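Local coordinates for oligopeptide-binding protein oppA (Lactococcus lactis, PDB 3DRF) that binds oligopeptides and serves as the receptor of an ABC transporter that takes them up into the cell, at residues M305-G310 with Q334-A339; K374-Q379 with D529-A534; G85-A90 with A98-R103; F73-G78 with G560-W565; M278-Y283 with N540-Y545. All blocks are in the same frame, centred on the assembly; numbering follows the deposited sequence.

Contact 1: M305-G310 with Q334-A339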
# COMPACT_ATOMS: atom_id res chain seq x y z
N MET A 305 -3.73 4.25 12.93
CA MET A 305 -3.49 5.60 13.34
C MET A 305 -1.97 5.80 13.61
O MET A 305 -1.34 5.07 14.32
CB MET A 305 -4.30 5.84 14.64
CG MET A 305 -4.17 7.29 15.20
SD MET A 305 -5.45 7.69 16.46
CE MET A 305 -5.00 6.50 17.77
N TYR A 306 -1.42 6.84 13.01
CA TYR A 306 -0.00 7.20 13.12
C TYR A 306 0.21 8.38 14.05
O TYR A 306 -0.57 9.31 14.04
CB TYR A 306 0.52 7.69 11.75
CG TYR A 306 0.80 6.57 10.75
CD1 TYR A 306 2.08 5.98 10.63
CD2 TYR A 306 -0.19 6.08 9.93
CE1 TYR A 306 2.36 4.97 9.71
CE2 TYR A 306 0.09 5.07 9.00
CZ TYR A 306 1.35 4.54 8.91
OH TYR A 306 1.56 3.52 8.00
N TYR A 307 1.32 8.34 14.77
CA TYR A 307 1.82 9.50 15.56
C TYR A 307 3.10 10.03 14.89
O TYR A 307 3.97 9.27 14.54
CB TYR A 307 2.11 9.04 16.98
CG TYR A 307 0.88 8.54 17.74
CD1 TYR A 307 -0.32 9.27 17.80
CD2 TYR A 307 0.94 7.31 18.40
CE1 TYR A 307 -1.40 8.81 18.52
CE2 TYR A 307 -0.14 6.83 19.15
CZ TYR A 307 -1.30 7.60 19.19
OH TYR A 307 -2.36 7.18 19.93
N ASN A 308 3.23 11.35 14.85
CA ASN A 308 4.39 11.98 14.22
C ASN A 308 5.48 12.15 15.28
O ASN A 308 5.37 12.95 16.18
CB ASN A 308 3.96 13.33 13.63
CG ASN A 308 5.02 13.94 12.74
OD1 ASN A 308 5.97 13.33 12.38
ND2 ASN A 308 4.81 15.18 12.37
N LEU A 309 6.55 11.38 15.12
CA LEU A 309 7.60 11.27 16.14
C LEU A 309 9.00 11.63 15.66
O LEU A 309 9.92 11.49 16.37
CB LEU A 309 7.63 9.82 16.67
CG LEU A 309 6.30 9.37 17.30
CD1 LEU A 309 6.43 7.85 17.65
CD2 LEU A 309 5.88 10.15 18.57
N GLY A 310 9.13 12.05 14.42
CA GLY A 310 10.45 12.38 13.91
C GLY A 310 10.44 12.97 12.51
O GLY A 310 9.51 13.58 12.10
N GLN A 334 -0.49 5.43 24.19
CA GLN A 334 -1.38 4.34 24.57
C GLN A 334 -2.78 4.86 24.95
O GLN A 334 -3.76 4.34 24.51
CB GLN A 334 -0.78 3.56 25.77
CG GLN A 334 0.51 2.72 25.40
CD GLN A 334 1.09 2.04 26.61
OE1 GLN A 334 0.68 2.29 27.69
NE2 GLN A 334 2.00 1.13 26.39
N ALA A 335 -2.80 5.96 25.71
CA ALA A 335 -4.08 6.53 26.20
C ALA A 335 -4.97 6.96 25.01
O ALA A 335 -6.13 6.72 24.98
CB ALA A 335 -3.83 7.73 27.21
N ILE A 336 -4.33 7.61 24.04
CA ILE A 336 -5.06 8.13 22.87
C ILE A 336 -5.65 6.94 22.06
O ILE A 336 -6.70 7.01 21.55
CB ILE A 336 -4.15 9.09 22.09
CG1 ILE A 336 -3.97 10.38 22.90
CG2 ILE A 336 -4.73 9.40 20.64
CD1 ILE A 336 -2.90 11.36 22.32
N GLY A 337 -4.92 5.83 22.02
CA GLY A 337 -5.43 4.58 21.44
C GLY A 337 -6.62 3.96 22.21
O GLY A 337 -7.59 3.65 21.65
N TYR A 338 -6.48 3.91 23.54
CA TYR A 338 -7.58 3.33 24.36
C TYR A 338 -8.86 4.17 24.35
O TYR A 338 -9.91 3.66 24.60
CB TYR A 338 -7.13 3.09 25.82
CG TYR A 338 -6.22 1.88 25.98
CD1 TYR A 338 -6.65 0.61 25.62
CD2 TYR A 338 -4.93 2.02 26.48
CE1 TYR A 338 -5.81 -0.52 25.75
CE2 TYR A 338 -4.09 0.90 26.62
CZ TYR A 338 -4.55 -0.36 26.25
OH TYR A 338 -3.72 -1.43 26.39
N ALA A 339 -8.73 5.44 24.09
CA ALA A 339 -9.92 6.37 24.15
C ALA A 339 -10.82 6.25 22.91
O ALA A 339 -11.94 6.60 22.93
CB ALA A 339 -9.43 7.80 24.27

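Contact 2: K374-Q379 with D529-A534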
# COMPACT_ATOMS: atom_id res chain seq x y z
N LYS A 374 -3.70 -8.83 22.00
CA LYS A 374 -4.63 -7.80 22.42
C LYS A 374 -4.05 -6.43 22.04
O LYS A 374 -2.92 -6.12 22.28
CB LYS A 374 -4.82 -7.83 23.92
CG LYS A 374 -5.22 -9.16 24.48
CD LYS A 374 -6.47 -9.74 23.83
CE LYS A 374 -6.86 -11.13 24.42
NZ LYS A 374 -7.77 -11.79 23.51
N GLY A 375 -4.92 -5.65 21.45
CA GLY A 375 -4.60 -4.31 21.02
C GLY A 375 -5.58 -3.30 21.63
O GLY A 375 -5.89 -3.36 22.78
N TYR A 376 -6.08 -2.43 20.78
CA TYR A 376 -6.89 -1.25 21.18
C TYR A 376 -8.29 -1.40 20.62
O TYR A 376 -9.01 -0.44 20.48
CB TYR A 376 -6.19 0.09 20.72
CG TYR A 376 -4.81 0.25 21.35
CD1 TYR A 376 -4.62 0.96 22.55
CD2 TYR A 376 -3.70 -0.39 20.79
CE1 TYR A 376 -3.36 1.05 23.13
CE2 TYR A 376 -2.46 -0.30 21.37
CZ TYR A 376 -2.30 0.41 22.53
OH TYR A 376 -1.09 0.50 23.14
N GLU A 377 -8.65 -2.64 20.33
CA GLU A 377 -9.96 -2.94 19.72
C GLU A 377 -11.19 -2.73 20.65
O GLU A 377 -12.30 -2.72 20.20
CB GLU A 377 -9.96 -4.36 19.12
CG GLU A 377 -9.79 -5.52 20.14
CD GLU A 377 -8.34 -5.87 20.51
OE1 GLU A 377 -7.47 -5.18 20.13
OE2 GLU A 377 -8.15 -6.83 21.24
N LYS A 378 -10.92 -2.59 21.95
CA LYS A 378 -11.95 -2.30 22.95
C LYS A 378 -11.66 -0.94 23.60
O LYS A 378 -10.61 -0.72 24.07
CB LYS A 378 -11.96 -3.40 24.04
CG LYS A 378 -12.95 -3.20 25.15
CD LYS A 378 -12.96 -4.40 26.03
CE LYS A 378 -14.01 -4.27 27.20
NZ LYS A 378 -15.36 -3.92 26.69
N GLN A 379 -12.65 -0.06 23.56
CA GLN A 379 -12.50 1.25 24.20
C GLN A 379 -12.26 1.05 25.71
O GLN A 379 -12.89 0.23 26.30
CB GLN A 379 -13.75 2.13 23.97
CG GLN A 379 -13.52 3.57 24.50
CD GLN A 379 -14.74 4.49 24.27
OE1 GLN A 379 -14.61 5.63 23.97
NE2 GLN A 379 -15.89 3.95 24.48
N ASP A 529 4.85 -6.14 20.40
CA ASP A 529 5.77 -5.02 20.66
C ASP A 529 5.27 -3.72 19.99
O ASP A 529 5.37 -2.69 20.56
CB ASP A 529 7.22 -5.33 20.19
CG ASP A 529 7.89 -6.39 21.04
OD1 ASP A 529 7.43 -6.72 22.12
OD2 ASP A 529 8.92 -6.84 20.55
N MET A 530 4.69 -3.82 18.82
CA MET A 530 4.17 -2.63 18.13
C MET A 530 3.00 -2.08 18.95
O MET A 530 2.87 -0.93 19.07
CB MET A 530 3.67 -3.02 16.73
CG MET A 530 4.90 -3.19 15.73
SD MET A 530 5.76 -1.55 15.33
CE MET A 530 4.73 -0.96 13.93
N ASN A 531 2.16 -2.95 19.48
CA ASN A 531 1.01 -2.46 20.31
C ASN A 531 1.50 -1.79 21.63
O ASN A 531 0.98 -0.82 22.02
CB ASN A 531 0.05 -3.64 20.61
CG ASN A 531 -0.87 -3.98 19.43
OD1 ASN A 531 -0.92 -3.27 18.45
ND2 ASN A 531 -1.56 -5.06 19.55
N LYS A 532 2.52 -2.33 22.26
CA LYS A 532 3.05 -1.75 23.52
C LYS A 532 3.80 -0.43 23.28
O LYS A 532 3.56 0.49 23.97
CB LYS A 532 3.94 -2.76 24.25
CG LYS A 532 4.40 -2.19 25.62
CD LYS A 532 5.17 -3.25 26.41
CE LYS A 532 5.50 -2.71 27.88
NZ LYS A 532 6.62 -3.49 28.60
N LYS A 533 4.64 -0.39 22.25
CA LYS A 533 5.35 0.84 21.92
C LYS A 533 4.35 1.92 21.47
O LYS A 533 4.53 3.06 21.74
CB LYS A 533 6.35 0.58 20.77
CG LYS A 533 7.58 -0.32 21.11
CD LYS A 533 8.71 0.37 21.80
CE LYS A 533 9.91 -0.58 22.04
NZ LYS A 533 11.15 0.27 22.53
N ALA A 534 3.35 1.49 20.73
CA ALA A 534 2.23 2.35 20.35
C ALA A 534 2.71 3.57 19.54
O ALA A 534 2.18 4.63 19.62
CB ALA A 534 1.45 2.79 21.63

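Contact 3: G85-A90 with A98-R103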
# COMPACT_ATOMS: atom_id res chain seq x y z
N GLY A 85 3.68 -17.12 -16.18
CA GLY A 85 3.33 -15.72 -16.41
C GLY A 85 4.23 -15.08 -17.45
O GLY A 85 4.88 -15.76 -18.16
N ALA A 86 4.33 -13.75 -17.41
CA ALA A 86 5.25 -13.03 -18.30
C ALA A 86 6.69 -13.44 -18.13
O ALA A 86 7.45 -13.41 -19.08
CB ALA A 86 5.08 -11.51 -18.15
N ALA A 87 7.01 -13.89 -16.90
CA ALA A 87 8.34 -14.39 -16.57
C ALA A 87 8.19 -15.48 -15.49
O ALA A 87 7.17 -15.57 -14.87
CB ALA A 87 9.26 -13.23 -16.03
N ASP A 88 9.26 -16.25 -15.35
CA ASP A 88 9.41 -17.22 -14.23
C ASP A 88 10.60 -16.78 -13.36
O ASP A 88 11.51 -16.15 -13.81
CB ASP A 88 9.71 -18.63 -14.78
CG ASP A 88 8.54 -19.25 -15.60
OD1 ASP A 88 7.46 -18.75 -15.55
OD2 ASP A 88 8.84 -20.28 -16.18
N VAL A 89 10.55 -17.17 -12.09
CA VAL A 89 11.64 -16.93 -11.15
C VAL A 89 12.03 -18.28 -10.52
O VAL A 89 11.20 -19.07 -10.15
CB VAL A 89 11.29 -15.83 -10.15
CG1 VAL A 89 10.06 -16.22 -9.31
CG2 VAL A 89 12.49 -15.56 -9.24
N ALA A 90 13.32 -18.51 -10.44
CA ALA A 90 13.92 -19.69 -9.76
C ALA A 90 14.85 -19.24 -8.64
O ALA A 90 15.74 -18.48 -8.85
CB ALA A 90 14.71 -20.49 -10.74
N ALA A 98 18.24 -15.28 -7.04
CA ALA A 98 17.01 -15.41 -7.84
C ALA A 98 17.41 -15.22 -9.32
O ALA A 98 18.13 -14.30 -9.66
CB ALA A 98 15.94 -14.38 -7.43
N THR A 99 16.92 -16.10 -10.16
CA THR A 99 17.13 -16.00 -11.59
C THR A 99 15.77 -15.83 -12.25
O THR A 99 14.91 -16.69 -12.13
CB THR A 99 17.83 -17.26 -12.13
OG1 THR A 99 19.06 -17.42 -11.45
CG2 THR A 99 18.12 -17.10 -13.62
N ILE A 100 15.62 -14.71 -12.95
CA ILE A 100 14.37 -14.33 -13.60
C ILE A 100 14.54 -14.59 -15.11
O ILE A 100 15.46 -14.14 -15.70
CB ILE A 100 14.03 -12.81 -13.35
CG1 ILE A 100 13.71 -12.51 -11.87
CG2 ILE A 100 12.85 -12.40 -14.20
CD1 ILE A 100 14.94 -12.39 -10.97
N THR A 101 13.61 -15.35 -15.68
CA THR A 101 13.60 -15.63 -17.14
C THR A 101 12.32 -15.05 -17.76
O THR A 101 11.27 -15.52 -17.50
CB THR A 101 13.66 -17.15 -17.39
OG1 THR A 101 14.86 -17.65 -16.78
CG2 THR A 101 13.71 -17.48 -18.87
N LEU A 102 12.51 -14.02 -18.54
CA LEU A 102 11.40 -13.38 -19.26
C LEU A 102 10.99 -14.30 -20.45
O LEU A 102 11.82 -14.85 -21.10
CB LEU A 102 11.84 -12.01 -19.83
CG LEU A 102 12.41 -11.03 -18.81
CD1 LEU A 102 13.02 -9.83 -19.54
CD2 LEU A 102 11.36 -10.56 -17.78
N ARG A 103 9.70 -14.37 -20.73
CA ARG A 103 9.26 -15.11 -21.94
C ARG A 103 9.94 -14.57 -23.20
O ARG A 103 10.13 -13.41 -23.37
CB ARG A 103 7.73 -15.01 -22.09
CG ARG A 103 7.01 -16.04 -21.26
CD ARG A 103 5.48 -15.88 -21.50
NE ARG A 103 4.67 -16.85 -20.78
CZ ARG A 103 4.21 -17.96 -21.33
NH1 ARG A 103 4.49 -18.25 -22.59
NH2 ARG A 103 3.47 -18.76 -20.60
O HOH W 1 18.69 -18.62 -9.00

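Contact 4: F73-G78 with G560-W565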
# COMPACT_ATOMS: atom_id res chain seq x y z
N PHE A 73 5.00 -11.99 -12.70
CA PHE A 73 4.85 -13.39 -12.21
C PHE A 73 3.41 -13.79 -11.92
O PHE A 73 2.64 -13.03 -11.40
CB PHE A 73 5.69 -13.59 -10.95
CG PHE A 73 7.14 -13.18 -11.11
CD1 PHE A 73 7.94 -13.84 -12.03
CD2 PHE A 73 7.68 -12.17 -10.34
CE1 PHE A 73 9.29 -13.47 -12.22
CE2 PHE A 73 9.04 -11.78 -10.52
CZ PHE A 73 9.85 -12.43 -11.48
N PHE A 74 3.09 -15.03 -12.22
CA PHE A 74 1.82 -15.61 -11.80
C PHE A 74 2.03 -16.25 -10.44
O PHE A 74 3.12 -16.57 -10.07
CB PHE A 74 1.37 -16.69 -12.82
CG PHE A 74 0.69 -16.14 -14.10
CD1 PHE A 74 0.57 -14.81 -14.33
CD2 PHE A 74 0.18 -17.03 -15.04
CE1 PHE A 74 -0.07 -14.34 -15.49
CE2 PHE A 74 -0.45 -16.54 -16.22
CZ PHE A 74 -0.53 -15.22 -16.40
N THR A 75 0.91 -16.42 -9.74
CA THR A 75 0.89 -17.10 -8.44
C THR A 75 -0.31 -18.00 -8.33
O THR A 75 -1.21 -17.92 -9.11
CB THR A 75 0.83 -16.13 -7.20
OG1 THR A 75 -0.48 -15.54 -7.12
CG2 THR A 75 1.90 -15.00 -7.29
N ASP A 76 -0.26 -18.88 -7.35
CA ASP A 76 -1.45 -19.65 -6.93
C ASP A 76 -2.29 -18.83 -5.97
O ASP A 76 -1.99 -17.70 -5.75
CB ASP A 76 -1.07 -21.02 -6.35
CG ASP A 76 -0.26 -20.94 -5.05
OD1 ASP A 76 -0.24 -19.94 -4.41
OD2 ASP A 76 0.34 -21.95 -4.76
N SER A 77 -3.36 -19.42 -5.43
CA SER A 77 -4.27 -18.68 -4.58
C SER A 77 -3.69 -18.36 -3.19
O SER A 77 -4.25 -17.59 -2.49
CB SER A 77 -5.58 -19.46 -4.38
OG SER A 77 -5.30 -20.69 -3.74
N GLY A 78 -2.57 -18.97 -2.85
CA GLY A 78 -1.79 -18.63 -1.64
C GLY A 78 -0.62 -17.66 -1.86
O GLY A 78 0.21 -17.45 -1.02
N GLY A 560 -5.50 -15.81 -6.88
CA GLY A 560 -5.06 -16.86 -7.78
C GLY A 560 -5.64 -16.87 -9.23
O GLY A 560 -5.22 -17.63 -10.06
N ALA A 561 -6.59 -15.98 -9.51
CA ALA A 561 -7.05 -15.81 -10.88
C ALA A 561 -6.07 -14.95 -11.65
O ALA A 561 -5.87 -13.83 -11.32
CB ALA A 561 -8.45 -15.14 -10.85
N MET A 562 -5.45 -15.53 -12.66
CA MET A 562 -4.35 -14.85 -13.37
C MET A 562 -4.71 -14.21 -14.73
O MET A 562 -3.94 -13.53 -15.28
CB MET A 562 -3.15 -15.81 -13.58
CG MET A 562 -2.53 -16.32 -12.28
SD MET A 562 -1.73 -14.93 -11.41
CE MET A 562 -2.73 -14.86 -9.88
N ASN A 563 -5.89 -14.49 -15.22
CA ASN A 563 -6.29 -14.08 -16.58
C ASN A 563 -7.63 -13.41 -16.66
O ASN A 563 -8.27 -13.45 -17.66
CB ASN A 563 -6.31 -15.30 -17.47
CG ASN A 563 -5.00 -15.60 -18.04
OD1 ASN A 563 -4.45 -14.81 -18.76
ND2 ASN A 563 -4.48 -16.73 -17.70
N THR A 564 -8.03 -12.81 -15.57
CA THR A 564 -9.33 -12.15 -15.52
C THR A 564 -9.58 -11.20 -16.71
O THR A 564 -10.61 -11.22 -17.27
CB THR A 564 -9.52 -11.43 -14.21
OG1 THR A 564 -9.39 -12.39 -13.15
CG2 THR A 564 -10.94 -10.86 -14.10
N TRP A 565 -8.64 -10.32 -17.02
CA TRP A 565 -8.89 -9.33 -18.08
C TRP A 565 -9.04 -9.95 -19.47
O TRP A 565 -9.64 -9.40 -20.30
CB TRP A 565 -7.79 -8.24 -18.09
CG TRP A 565 -7.84 -7.44 -16.80
CD1 TRP A 565 -6.90 -7.43 -15.79
CD2 TRP A 565 -8.91 -6.63 -16.34
NE1 TRP A 565 -7.30 -6.63 -14.80
CE2 TRP A 565 -8.55 -6.14 -15.08
CE3 TRP A 565 -10.13 -6.23 -16.89
CZ2 TRP A 565 -9.37 -5.29 -14.36
CZ3 TRP A 565 -10.93 -5.38 -16.18
CH2 TRP A 565 -10.54 -4.91 -14.95
O HOH W 2 -3.18 -19.44 -10.26

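Contact 5: M278-Y283 with N540-Y545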
# COMPACT_ATOMS: atom_id res chain seq x y z
N MET A 278 -15.36 0.56 -3.46
CA MET A 278 -16.48 1.21 -2.77
C MET A 278 -16.42 1.07 -1.26
O MET A 278 -16.08 0.03 -0.77
CB MET A 278 -17.82 0.68 -3.29
CG MET A 278 -18.08 1.11 -4.73
SD MET A 278 -19.74 0.59 -5.30
CE MET A 278 -20.82 1.68 -4.33
N VAL A 279 -16.76 2.15 -0.57
CA VAL A 279 -16.71 2.24 0.89
C VAL A 279 -17.74 1.28 1.54
O VAL A 279 -18.80 1.01 1.02
CB VAL A 279 -16.94 3.68 1.39
CG1 VAL A 279 -15.69 4.55 1.10
CG2 VAL A 279 -18.24 4.31 0.86
N SER A 280 -17.39 0.81 2.72
CA SER A 280 -18.23 -0.11 3.48
C SER A 280 -19.62 0.45 3.79
O SER A 280 -20.58 -0.31 3.85
CB SER A 280 -17.54 -0.48 4.79
OG SER A 280 -16.34 -1.20 4.55
N SER A 281 -19.74 1.76 3.93
CA SER A 281 -21.02 2.38 4.32
C SER A 281 -22.11 2.26 3.23
O SER A 281 -23.25 2.41 3.51
CB SER A 281 -20.86 3.83 4.70
OG SER A 281 -20.38 4.60 3.61
N GLN A 282 -21.71 2.02 1.99
CA GLN A 282 -22.64 1.85 0.88
C GLN A 282 -23.07 0.42 0.58
O GLN A 282 -23.81 0.18 -0.29
CB GLN A 282 -22.00 2.50 -0.39
CG GLN A 282 -21.87 4.03 -0.28
CD GLN A 282 -21.06 4.64 -1.38
OE1 GLN A 282 -20.40 3.98 -2.12
NE2 GLN A 282 -21.11 5.93 -1.44
N TYR A 283 -22.55 -0.52 1.34
CA TYR A 283 -22.75 -1.95 1.07
C TYR A 283 -24.23 -2.36 1.02
O TYR A 283 -24.63 -3.10 0.15
CB TYR A 283 -21.98 -2.78 2.12
CG TYR A 283 -21.94 -4.29 1.88
CD1 TYR A 283 -21.61 -4.84 0.63
CD2 TYR A 283 -22.10 -5.17 2.93
CE1 TYR A 283 -21.50 -6.18 0.44
CE2 TYR A 283 -22.01 -6.51 2.73
CZ TYR A 283 -21.72 -7.01 1.49
OH TYR A 283 -21.58 -8.39 1.28
N ASN A 540 -8.60 -0.92 11.71
CA ASN A 540 -9.50 -1.95 11.11
C ASN A 540 -8.86 -2.97 10.15
O ASN A 540 -7.91 -2.70 9.44
CB ASN A 540 -10.62 -1.28 10.31
CG ASN A 540 -11.69 -0.65 11.19
OD1 ASN A 540 -12.12 0.43 10.94
ND2 ASN A 540 -12.07 -1.32 12.14
N PHE A 541 -9.45 -4.16 10.18
CA PHE A 541 -9.40 -5.14 9.11
C PHE A 541 -10.71 -5.00 8.33
O PHE A 541 -11.67 -4.47 8.83
CB PHE A 541 -9.29 -6.56 9.67
CG PHE A 541 -8.08 -6.81 10.60
CD1 PHE A 541 -6.79 -6.32 10.33
CD2 PHE A 541 -8.25 -7.58 11.69
CE1 PHE A 541 -5.73 -6.63 11.21
CE2 PHE A 541 -7.20 -7.88 12.51
CZ PHE A 541 -5.96 -7.39 12.26
N MET A 542 -10.71 -5.52 7.11
CA MET A 542 -11.87 -5.36 6.23
C MET A 542 -12.06 -6.51 5.27
O MET A 542 -11.17 -7.25 4.97
CB MET A 542 -11.69 -4.06 5.39
CG MET A 542 -12.96 -3.29 5.00
SD MET A 542 -12.43 -1.60 4.62
CE MET A 542 -11.28 -1.91 3.33
N LEU A 543 -13.32 -6.60 4.83
CA LEU A 543 -13.70 -7.34 3.62
C LEU A 543 -13.97 -6.33 2.52
O LEU A 543 -14.53 -5.32 2.78
CB LEU A 543 -15.01 -8.16 3.82
CG LEU A 543 -15.03 -9.16 4.94
CD1 LEU A 543 -16.46 -9.85 5.05
CD2 LEU A 543 -13.95 -10.13 4.70
N ASN A 544 -13.51 -6.63 1.31
CA ASN A 544 -13.85 -5.87 0.11
C ASN A 544 -15.12 -6.43 -0.54
O ASN A 544 -15.42 -7.59 -0.40
CB ASN A 544 -12.70 -5.97 -0.92
CG ASN A 544 -11.47 -5.14 -0.54
OD1 ASN A 544 -11.57 -4.21 0.16
ND2 ASN A 544 -10.34 -5.57 -0.99
N TYR A 545 -15.81 -5.58 -1.31
CA TYR A 545 -16.91 -6.01 -2.18
C TYR A 545 -16.84 -5.23 -3.47
O TYR A 545 -16.38 -4.14 -3.50
CB TYR A 545 -18.28 -5.82 -1.50
CG TYR A 545 -18.71 -4.35 -1.36
CD1 TYR A 545 -19.58 -3.78 -2.28
CD2 TYR A 545 -18.27 -3.58 -0.30
CE1 TYR A 545 -20.00 -2.51 -2.16
CE2 TYR A 545 -18.66 -2.26 -0.18
CZ TYR A 545 -19.54 -1.74 -1.12
OH TYR A 545 -19.98 -0.47 -0.97
O HOH W 3 -16.33 -1.72 -4.90
O HOH W 4 -15.00 -2.55 -1.38
O HOH W 5 -15.58 -2.78 2.24

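Contact 1: M305-G310 with Q334-A339
Tyr307 and Met305, alternate residues on the end of strand 292-307, carry the strand's side of a small buried contact with Ile336 and Gly337 of helix 330-339. Helix and strand run almost antiparallel with their axes 10.8 Å apart at closest, so side chains have to bridge the gap. Packing is closest at Tyr307: its OH lies 3.3 Å from CG2 of Ile336. The methyl group meets the phenol at its edge, near the ring plane, and sits 4.0 Å from Tyr307 CE1. With chi1 at -71°, Ile336 sends CG2 anti to its backbone N, which brings this branch to the ring. Met305 reaches in beside the phenol; its chain bends at chi3 so that CE comes 4.1 Å from the same Ile336 CG2 and 4.2 Å from Gly337 CA, the side chains of Met305 and Ile336 crossing at about a right angle. The contact itself is buried, whereas Gln334 and Tyr338, which take no part in it, are partly exposed, although helix 381-390 covers Ala335. Ile336 O accepts from Trp433 NE1. Between residues 305-310 and 334-339 the contact is thus apolar; the phenol hydroxyl lies against a methyl group, and its polar need is met, weakly, by a hydrogen bond to Arg333 O, earlier in the same helix.

Contact 2: K374-Q379 with D529-A534
The C-terminal turn of helix 516-533 meets the irregular loop that leads into helix 381-390, and Asn531 serves as the link through both its backbone and its side chain. Its carbonyl oxygen receives the phenol of Tyr376 in a bond of 2.7 Å from OH to Asn531 O, the acceptor lying at the ring edge and in the ring plane. The hydroxyl also rests 3.7 Å from Ala534 CB, where the chain has left the helix with a positive phi of 60°. Asn531 CG stands beside the backbone N (chi1 -79°), pointing the amide into the loop; ND2 gives a bent bond of 3.2 Å to Lys374 O, approaching from above the carbonyl plane. The stronger partner of ND2 is Asn358 O, so one NH2 group ties two distant points of the same long loop. Gly375, whose CA lies 3.5 Å from Asn531 ND2, is itself held from within the loop: its N donates to Glu377 OE1 at 2.9 Å, on the syn lone pair. Donors and acceptors therefore run both ways, the helix end offering a carbonyl to the loop and an amide N-H to a loop carbonyl. Such reciprocity should fix the loop against the helix end in position and rotation.

Contact 3: G85-A90 with A98-R103
Arg103 and Val89 owe their contacts to their torsions. The arginine chain runs extended from CG to NE (chi2 -179°, chi3 178°), which lays NE 2.8 Å from Gly85 O; this oxygen is in the guanidinium plane, although the donor stands well above the plane of the carbonyl. In Val89, chi1 of 61° directs CG2 anti to the backbone N, bringing it 4.1 Å from Ala98 CB and 4.2 Å from Ile100 CG1. Between these points runs an antiparallel hairpin. Asp88 with Thr101 and Ala90 with Thr99 are hydrogen-bonded pairs, two bonds each, while Ala87 with Leu102 and Val89 with Ile100 are non-hydrogen-bonded. The latter four form an apolar face, on which Ala87 CB touches Leu102 CD2 at 3.8 Å. The other face bears Asp88, Ala90 and the two threonines, and there a water links Ala90 O to Thr99 OG1. Beyond the last bridge, Arg103 N donates to Ala86 O at 3.0 Å and its NH2 bonds Gly84 O. Strand 87-92 is one of the two edge strands of a four-stranded antiparallel sheet; strand 97-102 is an inner strand and pairs on its other edge with strand 170-174, while Trp244 from a loop packs on Ala86 and Arg103.

Contact 4: F73-G78 with G560-W565
Met562 lies across the ring of Phe74 and supplies most of the contact between the short, weakly bonded strand at about 74-75 and the chain leading into helix 564-567. The apolar and aromatic interactions come first. Met562 CB sits 3.6 Å from the centroid of the Phe74 ring, almost exactly on its normal, in a CH-pi contact over one face. The two side chains slide past each other in opposite directions, so the sulfur ends nearer the backbone of Phe74: SD is 4.3 Å from the same centroid, 38° off the normal, an oblique Met-aromatic contact. Bending at chi2 (-67°), and again at chi3, turns the methionine along the strand, where CE reaches Thr75 OG1 at 3.6 Å.

The polar interactions are modest. Thr75 N donates a weak but nearly straight hydrogen bond to Met562 SD, 3.5 Å long with an angle of 167°. One water, giving both its hydrogens, bridges Thr75 O and Gly560 O, each 2.7 Å from the water oxygen. Thr75 OG1 donates to the carbonyl of the following residue, Asp76 O.

Backbone packing completes the account: the CA atoms of Gly560 and Ser77 approach to 3.8 Å, a closeness possible because the glycine, with its positive phi, has no side chain on that side.

Near the end of the chain, residues 560-563 thus lie against an N-terminal two-stranded sheet. Strand 74-75 pairs there with strand 81-82 through Phe74 and Ile82, and Phe73 meets the ring of Phe81 while touching Ala87 and Val89 of strand 87-92.

Contact 5: M278-Y283 with N540-Y545
Tyr545 reaches from strand 536-549 into the turn at 278-283, its ring enclosed by Tyr283 on one side and Met278 on the other. Its chi1 of 71° places CG between the backbone N and the carbonyl carbon and sends the phenol towards the turn. Tyr283 comes over one face, edge first: CD1 stands 3.5 Å above the plane of the Tyr545 ring, over its centre. The pair is edge-to-face but well short of perpendicular, with centroids of the two rings 4.8 Å apart and planes at 50°. From across the ring plane Met278 crosses at about a right angle, its CB 3.7 Å from Tyr545 CZ, and its SD makes an oblique Met-aromatic contact 5.5 Å from the ring centroid. At the ring's edge the hydroxyl donates to Val279 O at 2.7 Å. That carbonyl also accepts Gln282 N at 3.2 Å in the 3-10 turn, and the two donors arrive from opposite faces of its plane. Two waters extend the link along the backbones, one between Met278 N and Tyr545 O, the other between Met278 O and Tyr545 N. The turn, which follows strand 274-276 of another sheet, is thereby fastened to strand 536-549. Tyr283 and Met278 CB, on opposite sides of the phenol, should limit its tilting, the bond to Val279 O should set its depth, and water satisfies backbone groups too far apart to bond directly.

How the contacts relate
From the N terminus, residues 73-78 open contact 4, the widest loop, which closes only at 560-565 and encloses all the others. Within it, contact 3 closes at once as a local hairpin; it touches contact 4 through Phe73 and Phe74. Contact 5 opens next at 278-283 and ends at 540-545, enclosing contact 1 and then contact 2, which follow each other in series. No two loops cross. Contacts 1 and 2 adjoin, with Gln334 NE2 probably bonded to Lys532 O, and lie across the chain's centre from contact 3, whose centre is about 43 Å from that of contact 1. Contacts 1 and 5 reach neighbouring strands, 292-307 and 536-549, of one sheet.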